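Cytolethal distending toxin protein B (Haemophilus ducreyi, PDB 1SR4) is the DNase I-like subunit of a three-chain bacterial genotoxin and probably damages the DNA of host cells as a nuclease. Local coordinates at residues B[8-13]-B[247-252]; B[81-86]-B[103-108]. One frame throughout, in Å; residues are numbered along the deposited sequence.

Interaction 1 (B[8-13]-B[247-252]); sequences ATWNLQ and QITSDH
Asn11 and His252 meet where the end of strand 7-11 and the loop leading into strand 255-259 converge in the DNase I-like fold. The Asn11 CB lies over one face of the imidazole, a CH-pi contact 3.8 Å from the centroid of the His252 ring, while the Gln13 amide stands almost perpendicular at the ring's edge. Beside this CH-pi contact Ser250 OG donates to Asn11 O (2.9 Å), nearly in line with the carbonyl, and accepts from His252 N two residues on, an ST turn that folds the loop around its own hydroxyl. Gln13 OE1 takes a nearly straight bond from Asp251 N (2.8 Å, 173°), and Trp10 NE1 donates to His252 O at 2.8 Å, the oxygen lying in the indole plane. With CG anti to the backbone N (chi1 -174°), the Trp10 indole reaches across, its far edge at Thr249 OG1, itself bonded to Asn26 of helix 20-31. An Asx turn, Gln13 N to Asn11 OD1, turns the chain as it leaves the strand. Farther out, two sets of bonds fix how the Asn11 and His252 side chains are turned: His252 ND1 is tied to Asp216 OD2, and Asn11 ND2 to Asp177 OD2 and Glu44 OE2.

Interaction 2 (B[81-86]-B[103-108]); sequences MVYIYY and RRQADE
The phenol ring of Tyr83 carries Gln105 on one face and the carbonyl oxygen of Arg103 at its edge, near the ring plane. Here strand 81-87, inside the eight-stranded sheet of the DNase I-like sandwich, packs against the connection by which the chain leaves strand 98-102 for the other sheet. Gln105 CB sits 3.9 Å from the centroid of the Tyr83 ring, a CH-pi contact displaced toward the rim. Because CG of Gln105 is anti to the backbone N (chi1 -174°) and the chain runs on extended, its amide continues across the phenol, the two planes only 23° apart; the amide NE2 is then held by Glu68. A second flat group, the guanidinium of Arg103, has Val82 CG1 centred over one face, 3.6 Å from Arg103 CZ. Bends at chi2 and chi3 bring this group back over the strand although the side chain sets out away from it, and Arg103 NH2 is hydrogen-bonded to Asn80 OD1. Between the backbones a water donates to both Met81 O (2.6 Å) and Arg103 O (2.8 Å), bridging the start of the contact. Deeper in, Ala106 CB packs 3.5 Å from Tyr85 CZ, next to Ile127 of the second sheet. The Tyr85 hydroxyl, also bonded to Glu68, accepts an almost straight bond from the backbone: Ala106 N to Tyr85 OH, 2.9 Å at 175°.

In the fold
Interaction 2 is nested along the chain inside the long loop that interaction 1 closes: 8-13 comes first, then 81-86 and 103-108, and finally 247-252. Their centres lie 21 Å apart and their nearest atoms about 9 Å, without touching. Both reach the same eight-stranded sheet, in which strands 98-102 and 39-43 separate strand 81-87 from strand 7-11. Interaction 1 joins the end of strand 7-11 and the residues after it to the loop before strand 255-259. Its loop residues Gln13, Gln247 and Thr249 touch the chain of cytolethal distending toxin protein C, Gln247 also that of subunit A, whereas no other chain of the assembly touches interaction 2, which lies on the link between the two sheets.

Interaction 1 (B[8-13]-B[247-252])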
ATOM      1  N   ALA B   8       2.937   9.959  -4.626  1.00  9.78           N
ATOM      2  CA  ALA B   8       3.206   9.037  -3.519  1.00  9.71           C
ATOM      3  C   ALA B   8       4.552   8.384  -3.720  1.00  8.79           C
ATOM      4  O   ALA B   8       5.137   8.437  -4.803  1.00  9.80           O
ATOM      5  CB  ALA B   8       2.112   7.942  -3.423  1.00  5.74           C
ATOM      6  N   THR B   9       5.028   7.748  -2.667  1.00  7.05           N
ATOM      7  CA  THR B   9       6.305   7.061  -2.721  1.00  9.69           C
ATOM      8  C   THR B   9       6.210   5.838  -1.821  1.00  8.58           C
ATOM      9  O   THR B   9       5.474   5.842  -0.829  1.00 10.09           O
ATOM     10  CB  THR B   9       7.453   7.971  -2.192  1.00  9.22           C
ATOM     11  OG1 THR B   9       8.715   7.305  -2.336  1.00  9.74           O
ATOM     12  CG2 THR B   9       7.238   8.286  -0.695  1.00  7.55           C
ATOM     13  N   TRP B  10       6.941   4.791  -2.187  1.00  8.66           N
ATOM     14  CA  TRP B  10       6.999   3.576  -1.399  1.00  6.85           C
ATOM     15  C   TRP B  10       8.296   2.846  -1.721  1.00  7.97           C
ATOM     16  O   TRP B  10       8.648   2.695  -2.885  1.00  5.97           O
ATOM     17  CB  TRP B  10       5.817   2.639  -1.685  1.00  6.41           C
ATOM     18  CG  TRP B  10       5.797   1.448  -0.752  1.00  7.55           C
ATOM     19  CD1 TRP B  10       5.977   1.473   0.612  1.00  6.37           C
ATOM     20  CD2 TRP B  10       5.605   0.060  -1.106  1.00  6.76           C
ATOM     21  NE1 TRP B  10       5.909   0.189   1.119  1.00  6.55           N
ATOM     22  CE2 TRP B  10       5.689  -0.693   0.091  1.00  7.35           C
ATOM     23  CE3 TRP B  10       5.371  -0.613  -2.312  1.00  4.64           C
ATOM     24  CZ2 TRP B  10       5.551  -2.095   0.112  1.00  6.11           C
ATOM     25  CZ3 TRP B  10       5.227  -2.012  -2.290  1.00  8.21           C
ATOM     26  CH2 TRP B  10       5.320  -2.732  -1.085  1.00  8.11           C
ATOM     27  N   ASN B  11       9.018   2.432  -0.680  1.00  6.45           N
ATOM     28  CA  ASN B  11      10.235   1.668  -0.879  1.00  8.29           C
ATOM     29  C   ASN B  11       9.703   0.241  -0.774  1.00  7.39           C
ATOM     30  O   ASN B  11       9.291  -0.207   0.294  1.00  8.56           O
ATOM     31  CB  ASN B  11      11.273   1.926   0.228  1.00  5.48           C
ATOM     32  CG  ASN B  11      12.554   1.146  -0.004  1.00  8.23           C
ATOM     33  OD1 ASN B  11      12.527   0.049  -0.576  1.00  8.24           O
ATOM     34  ND2 ASN B  11      13.671   1.688   0.437  1.00  6.71           N
ATOM     35  N   LEU B  12       9.697  -0.448  -1.903  1.00  8.84           N
ATOM     36  CA  LEU B  12       9.187  -1.803  -2.016  1.00  7.38           C
ATOM     37  C   LEU B  12      10.069  -2.893  -1.402  1.00  8.62           C
ATOM     38  O   LEU B  12       9.573  -3.974  -1.083  1.00  7.69           O
ATOM     39  CB  LEU B  12       8.928  -2.084  -3.511  1.00  9.23           C
ATOM     40  CG  LEU B  12       8.226  -3.358  -4.010  1.00  9.21           C
ATOM     41  CD1 LEU B  12       7.318  -2.998  -5.203  1.00  7.47           C
ATOM     42  CD2 LEU B  12       9.281  -4.426  -4.428  1.00  6.30           C
ATOM     43  N   GLN B  13      11.362  -2.611  -1.229  1.00  7.55           N
ATOM     44  CA  GLN B  13      12.315  -3.586  -0.672  1.00  8.29           C
ATOM     45  C   GLN B  13      12.203  -4.914  -1.404  1.00  7.56           C
ATOM     46  O   GLN B  13      12.045  -5.970  -0.789  1.00  9.45           O
ATOM     47  CB  GLN B  13      12.080  -3.803   0.835  1.00  7.87           C
ATOM     48  CG  GLN B  13      12.352  -2.545   1.684  1.00  9.47           C
ATOM     49  CD  GLN B  13      12.430  -2.838   3.170  1.00 10.45           C
ATOM     50  OE1 GLN B  13      11.564  -3.502   3.733  1.00 12.92           O
ATOM     51  NE2 GLN B  13      13.473  -2.337   3.816  1.00 13.05           N
ATOM     52  N   GLN B 247      -1.800  -6.124   4.184  1.00  9.75           N
ATOM     53  CA  GLN B 247      -0.559  -5.932   4.915  1.00  8.65           C
ATOM     54  C   GLN B 247       0.354  -5.153   3.945  1.00  9.03           C
ATOM     55  O   GLN B 247       0.244  -5.309   2.712  1.00  7.19           O
ATOM     56  CB  GLN B 247       0.076  -7.296   5.202  1.00  9.08           C
ATOM     57  CG  GLN B 247       1.559  -7.277   5.582  1.00 10.55           C
ATOM     58  CD  GLN B 247       1.818  -6.564   6.896  1.00 11.51           C
ATOM     59  OE1 GLN B 247       1.399  -5.411   7.084  1.00 14.67           O
ATOM     60  NE2 GLN B 247       2.515  -7.237   7.816  1.00  7.90           N
ATOM     61  N   ILE B 248       1.218  -4.295   4.486  1.00  7.23           N
ATOM     62  CA  ILE B 248       2.185  -3.560   3.669  1.00  9.12           C
ATOM     63  C   ILE B 248       3.351  -4.530   3.632  1.00  9.89           C
ATOM     64  O   ILE B 248       3.899  -4.875   4.681  1.00  6.60           O
ATOM     65  CB  ILE B 248       2.617  -2.231   4.331  1.00 12.28           C
ATOM     66  CG1 ILE B 248       1.405  -1.309   4.464  1.00 15.34           C
ATOM     67  CG2 ILE B 248       3.680  -1.523   3.465  1.00 12.86           C
ATOM     68  CD1 ILE B 248       1.754   0.083   4.948  1.00 20.63           C
ATOM     69  N   THR B 249       3.718  -4.982   2.433  1.00  9.47           N
ATOM     70  CA  THR B 249       4.765  -5.987   2.291  1.00  9.77           C
ATOM     71  C   THR B 249       6.244  -5.572   2.329  1.00  9.95           C
ATOM     72  O   THR B 249       7.104  -6.256   1.763  1.00  9.74           O
ATOM     73  CB  THR B 249       4.512  -6.839   1.025  1.00  7.25           C
ATOM     74  OG1 THR B 249       4.522  -5.998  -0.133  1.00  7.37           O
ATOM     75  CG2 THR B 249       3.164  -7.524   1.117  1.00  6.98           C
ATOM     76  N   SER B 250       6.536  -4.454   2.987  1.00 10.18           N
ATOM     77  CA  SER B 250       7.923  -4.023   3.171  1.00  9.72           C
ATOM     78  C   SER B 250       7.970  -3.305   4.525  1.00 10.05           C
ATOM     79  O   SER B 250       6.928  -3.061   5.148  1.00  8.60           O
ATOM     80  CB  SER B 250       8.378  -3.084   2.051  1.00  9.94           C
ATOM     81  OG  SER B 250       8.052  -1.757   2.361  1.00  9.93           O
ATOM     82  N   ASP B 251       9.161  -2.981   5.001  1.00  9.25           N
ATOM     83  CA  ASP B 251       9.259  -2.295   6.287  1.00  9.99           C
ATOM     84  C   ASP B 251       8.999  -0.783   6.181  1.00 10.06           C
ATOM     85  O   ASP B 251       9.097  -0.076   7.174  1.00  9.45           O
ATOM     86  CB  ASP B 251      10.634  -2.542   6.925  1.00 10.15           C
ATOM     87  CG  ASP B 251      10.796  -3.963   7.438  1.00 13.21           C
ATOM     88  OD1 ASP B 251       9.774  -4.645   7.674  1.00 14.45           O
ATOM     89  OD2 ASP B 251      11.953  -4.389   7.622  1.00 17.31           O
ATOM     90  N   HIS B 252       8.688  -0.294   4.975  1.00 11.15           N
ATOM     91  CA  HIS B 252       8.402   1.121   4.761  1.00  9.22           C
ATOM     92  C   HIS B 252       6.911   1.301   4.502  1.00 11.89           C
ATOM     93  O   HIS B 252       6.259   0.448   3.884  1.00 11.81           O
ATOM     94  CB  HIS B 252       9.164   1.665   3.551  1.00 10.57           C
ATOM     95  CG  HIS B 252      10.643   1.788   3.759  1.00 10.23           C
ATOM     96  ND1 HIS B 252      11.250   2.979   4.095  1.00 11.51           N
ATOM     97  CD2 HIS B 252      11.633   0.866   3.685  1.00  9.89           C
ATOM     98  CE1 HIS B 252      12.553   2.787   4.219  1.00 13.20           C
ATOM     99  NE2 HIS B 252      12.811   1.512   3.976  1.00 13.05           N
TER
HETATM  100  O   HOH W   1      13.912  -2.510   6.734  1.00 14.50           O

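Interaction 2 (B[81-86]-B[103-108])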
ATOM      1  N   MET B  81      -4.614   1.497 -17.704  1.00 13.39           N
ATOM      2  CA  MET B  81      -3.187   1.643 -17.954  1.00 12.99           C
ATOM      3  C   MET B  81      -2.388   2.703 -17.246  1.00 12.71           C
ATOM      4  O   MET B  81      -2.859   3.809 -17.028  1.00 12.70           O
ATOM      5  CB  MET B  81      -2.950   1.877 -19.450  1.00 15.21           C
ATOM      6  CG  MET B  81      -3.705   0.976 -20.403  1.00 17.22           C
ATOM      7  SD  MET B  81      -3.186  -0.723 -20.248  1.00 20.77           S
ATOM      8  CE  MET B  81      -1.383  -0.562 -20.345  1.00 19.15           C
ATOM      9  N   VAL B  82      -1.149   2.351 -16.913  1.00 11.27           N
ATOM     10  CA  VAL B  82      -0.209   3.303 -16.343  1.00  9.82           C
ATOM     11  C   VAL B  82       1.121   3.082 -17.049  1.00 11.12           C
ATOM     12  O   VAL B  82       1.374   2.003 -17.602  1.00  9.45           O
ATOM     13  CB  VAL B  82       0.028   3.125 -14.817  1.00 10.89           C
ATOM     14  CG1 VAL B  82      -1.246   3.516 -14.044  1.00 10.95           C
ATOM     15  CG2 VAL B  82       0.473   1.698 -14.504  1.00 11.42           C
ATOM     16  N   TYR B  83       1.954   4.114 -17.055  1.00  9.00           N
ATOM     17  CA  TYR B  83       3.277   4.012 -17.638  1.00 11.02           C
ATOM     18  C   TYR B  83       4.228   3.752 -16.476  1.00 11.40           C
ATOM     19  O   TYR B  83       3.959   4.172 -15.346  1.00 11.93           O
ATOM     20  CB  TYR B  83       3.682   5.341 -18.287  1.00 12.12           C
ATOM     21  CG  TYR B  83       2.965   5.656 -19.567  1.00 13.27           C
ATOM     22  CD1 TYR B  83       3.418   5.146 -20.790  1.00 12.81           C
ATOM     23  CD2 TYR B  83       1.831   6.467 -19.564  1.00 13.04           C
ATOM     24  CE1 TYR B  83       2.757   5.444 -21.978  1.00 15.12           C
ATOM     25  CE2 TYR B  83       1.155   6.769 -20.750  1.00 13.79           C
ATOM     26  CZ  TYR B  83       1.618   6.257 -21.945  1.00 15.39           C
ATOM     27  OH  TYR B  83       0.923   6.533 -23.103  1.00 17.50           O
ATOM     28  N   ILE B  84       5.321   3.047 -16.735  1.00  9.64           N
ATOM     29  CA  ILE B  84       6.324   2.857 -15.695  1.00  9.98           C
ATOM     30  C   ILE B  84       7.671   3.245 -16.293  1.00 10.32           C
ATOM     31  O   ILE B  84       8.043   2.727 -17.343  1.00 10.09           O
ATOM     32  CB  ILE B  84       6.483   1.391 -15.198  1.00 11.21           C
ATOM     33  CG1 ILE B  84       5.149   0.829 -14.678  1.00 11.81           C
ATOM     34  CG2 ILE B  84       7.539   1.370 -14.055  1.00  8.22           C
ATOM     35  CD1 ILE B  84       5.213  -0.668 -14.250  1.00 11.84           C
ATOM     36  N   TYR B  85       8.390   4.157 -15.634  1.00 10.20           N
ATOM     37  CA  TYR B  85       9.729   4.571 -16.081  1.00  9.62           C
ATOM     38  C   TYR B  85      10.653   3.845 -15.105  1.00 10.08           C
ATOM     39  O   TYR B  85      10.618   4.067 -13.895  1.00  8.44           O
ATOM     40  CB  TYR B  85       9.847   6.082 -16.020  1.00  9.47           C
ATOM     41  CG  TYR B  85       8.927   6.700 -17.039  1.00 10.45           C
ATOM     42  CD1 TYR B  85       9.301   6.765 -18.387  1.00  8.14           C
ATOM     43  CD2 TYR B  85       7.626   7.079 -16.694  1.00  9.32           C
ATOM     44  CE1 TYR B  85       8.398   7.180 -19.369  1.00  9.25           C
ATOM     45  CE2 TYR B  85       6.715   7.500 -17.670  1.00  9.18           C
ATOM     46  CZ  TYR B  85       7.108   7.540 -19.010  1.00 12.20           C
ATOM     47  OH  TYR B  85       6.192   7.886 -19.999  1.00 13.03           O
ATOM     48  N   TYR B  86      11.454   2.950 -15.660  1.00  9.45           N
ATOM     49  CA  TYR B  86      12.297   2.046 -14.886  1.00 11.39           C
ATOM     50  C   TYR B  86      13.801   2.230 -15.090  1.00 10.78           C
ATOM     51  O   TYR B  86      14.292   2.231 -16.219  1.00 11.42           O
ATOM     52  CB  TYR B  86      11.851   0.635 -15.287  1.00  9.32           C
ATOM     53  CG  TYR B  86      12.558  -0.555 -14.680  1.00  9.31           C
ATOM     54  CD1 TYR B  86      12.585  -0.754 -13.298  1.00  8.80           C
ATOM     55  CD2 TYR B  86      13.075  -1.560 -15.504  1.00 10.22           C
ATOM     56  CE1 TYR B  86      13.098  -1.933 -12.746  1.00  9.77           C
ATOM     57  CE2 TYR B  86      13.592  -2.750 -14.961  1.00 10.20           C
ATOM     58  CZ  TYR B  86      13.595  -2.928 -13.581  1.00  9.80           C
ATOM     59  OH  TYR B  86      14.079  -4.108 -13.046  1.00  9.32           O
ATOM     60  N   ARG B 103       0.235   7.926 -14.525  1.00 13.42           N
ATOM     61  CA  ARG B 103      -0.965   7.744 -15.343  1.00 15.52           C
ATOM     62  C   ARG B 103      -0.694   8.391 -16.700  1.00 16.29           C
ATOM     63  O   ARG B 103      -1.082   7.865 -17.739  1.00 16.23           O
ATOM     64  CB  ARG B 103      -2.183   8.453 -14.735  1.00 17.08           C
ATOM     65  CG  ARG B 103      -2.418   8.253 -13.260  1.00 22.82           C
ATOM     66  CD  ARG B 103      -2.953   6.878 -12.904  1.00 28.04           C
ATOM     67  NE  ARG B 103      -3.762   6.270 -13.954  1.00 29.03           N
ATOM     68  CZ  ARG B 103      -4.486   5.166 -13.781  1.00 30.92           C
ATOM     69  NH1 ARG B 103      -4.516   4.570 -12.599  1.00 28.63           N
ATOM     70  NH2 ARG B 103      -5.133   4.624 -14.808  1.00 31.65           N
ATOM     71  N   ARG B 104      -0.023   9.539 -16.676  1.00 16.05           N
ATOM     72  CA  ARG B 104       0.271  10.272 -17.892  1.00 17.81           C
ATOM     73  C   ARG B 104       1.678  10.023 -18.427  1.00 18.07           C
ATOM     74  O   ARG B 104       2.620   9.829 -17.670  1.00 17.81           O
ATOM     75  CB  ARG B 104       0.045  11.762 -17.640  1.00 20.52           C
ATOM     76  CG  ARG B 104      -1.417  12.097 -17.405  1.00 25.38           C
ATOM     77  CD  ARG B 104      -1.616  13.494 -16.833  1.00 30.49           C
ATOM     78  NE  ARG B 104      -1.251  14.536 -17.783  1.00 36.02           N
ATOM     79  CZ  ARG B 104      -1.314  15.836 -17.520  1.00 37.58           C
ATOM     80  NH1 ARG B 104      -1.736  16.254 -16.328  1.00 38.27           N
ATOM     81  NH2 ARG B 104      -0.946  16.713 -18.445  1.00 38.24           N
ATOM     82  N   GLN B 105       1.816  10.024 -19.746  1.00 18.16           N
ATOM     83  CA  GLN B 105       3.125   9.797 -20.343  1.00 17.42           C
ATOM     84  C   GLN B 105       4.100  10.935 -20.033  1.00 15.91           C
ATOM     85  O   GLN B 105       3.703  12.094 -19.994  1.00 14.97           O
ATOM     86  CB  GLN B 105       2.977   9.648 -21.846  1.00 18.49           C
ATOM     87  CG  GLN B 105       4.263   9.267 -22.511  1.00 17.92           C
ATOM     88  CD  GLN B 105       4.033   8.775 -23.905  1.00 19.48           C
ATOM     89  OE1 GLN B 105       3.296   9.395 -24.678  1.00 19.20           O
ATOM     90  NE2 GLN B 105       4.656   7.653 -24.244  1.00 19.07           N
ATOM     91  N   ALA B 106       5.373  10.611 -19.805  1.00 14.12           N
ATOM     92  CA  ALA B 106       6.358  11.654 -19.530  1.00 13.81           C
ATOM     93  C   ALA B 106       6.724  12.412 -20.812  1.00 14.53           C
ATOM     94  O   ALA B 106       6.843  11.819 -21.883  1.00 15.06           O
ATOM     95  CB  ALA B 106       7.619  11.042 -18.923  1.00 13.42           C
ATOM     96  N   ASP B 107       6.887  13.727 -20.720  1.00 15.77           N
ATOM     97  CA  ASP B 107       7.285  14.483 -21.905  1.00 16.98           C
ATOM     98  C   ASP B 107       8.797  14.337 -22.062  1.00 17.58           C
ATOM     99  O   ASP B 107       9.338  14.367 -23.167  1.00 16.25           O
ATOM    100  CB  ASP B 107       6.924  15.968 -21.761  1.00 19.62           C
ATOM    101  CG  ASP B 107       5.423  16.215 -21.825  1.00 20.48           C
ATOM    102  OD1 ASP B 107       4.782  15.716 -22.764  1.00 23.12           O
ATOM    103  OD2 ASP B 107       4.876  16.906 -20.946  1.00 22.97           O
ATOM    104  N   GLU B 108       9.473  14.131 -20.940  1.00 17.37           N
ATOM    105  CA  GLU B 108      10.920  14.041 -20.942  1.00 19.14           C
ATOM    106  C   GLU B 108      11.392  13.394 -19.641  1.00 19.33           C
ATOM    107  O   GLU B 108      10.668  13.390 -18.645  1.00 18.92           O
ATOM    108  CB  GLU B 108      11.450  15.471 -21.083  1.00 21.04           C
ATOM    109  CG  GLU B 108      12.929  15.709 -20.925  1.00 21.25           C
ATOM    110  CD  GLU B 108      13.262  17.196 -21.042  1.00 21.56           C
ATOM    111  OE1 GLU B 108      12.378  18.040 -20.777  1.00 21.22           O
ATOM    112  OE2 GLU B 108      14.409  17.528 -21.384  1.00 23.76           O
TER
HETATM  113  O   HOH W   2      -2.447   5.671 -18.753  1.00 34.08           O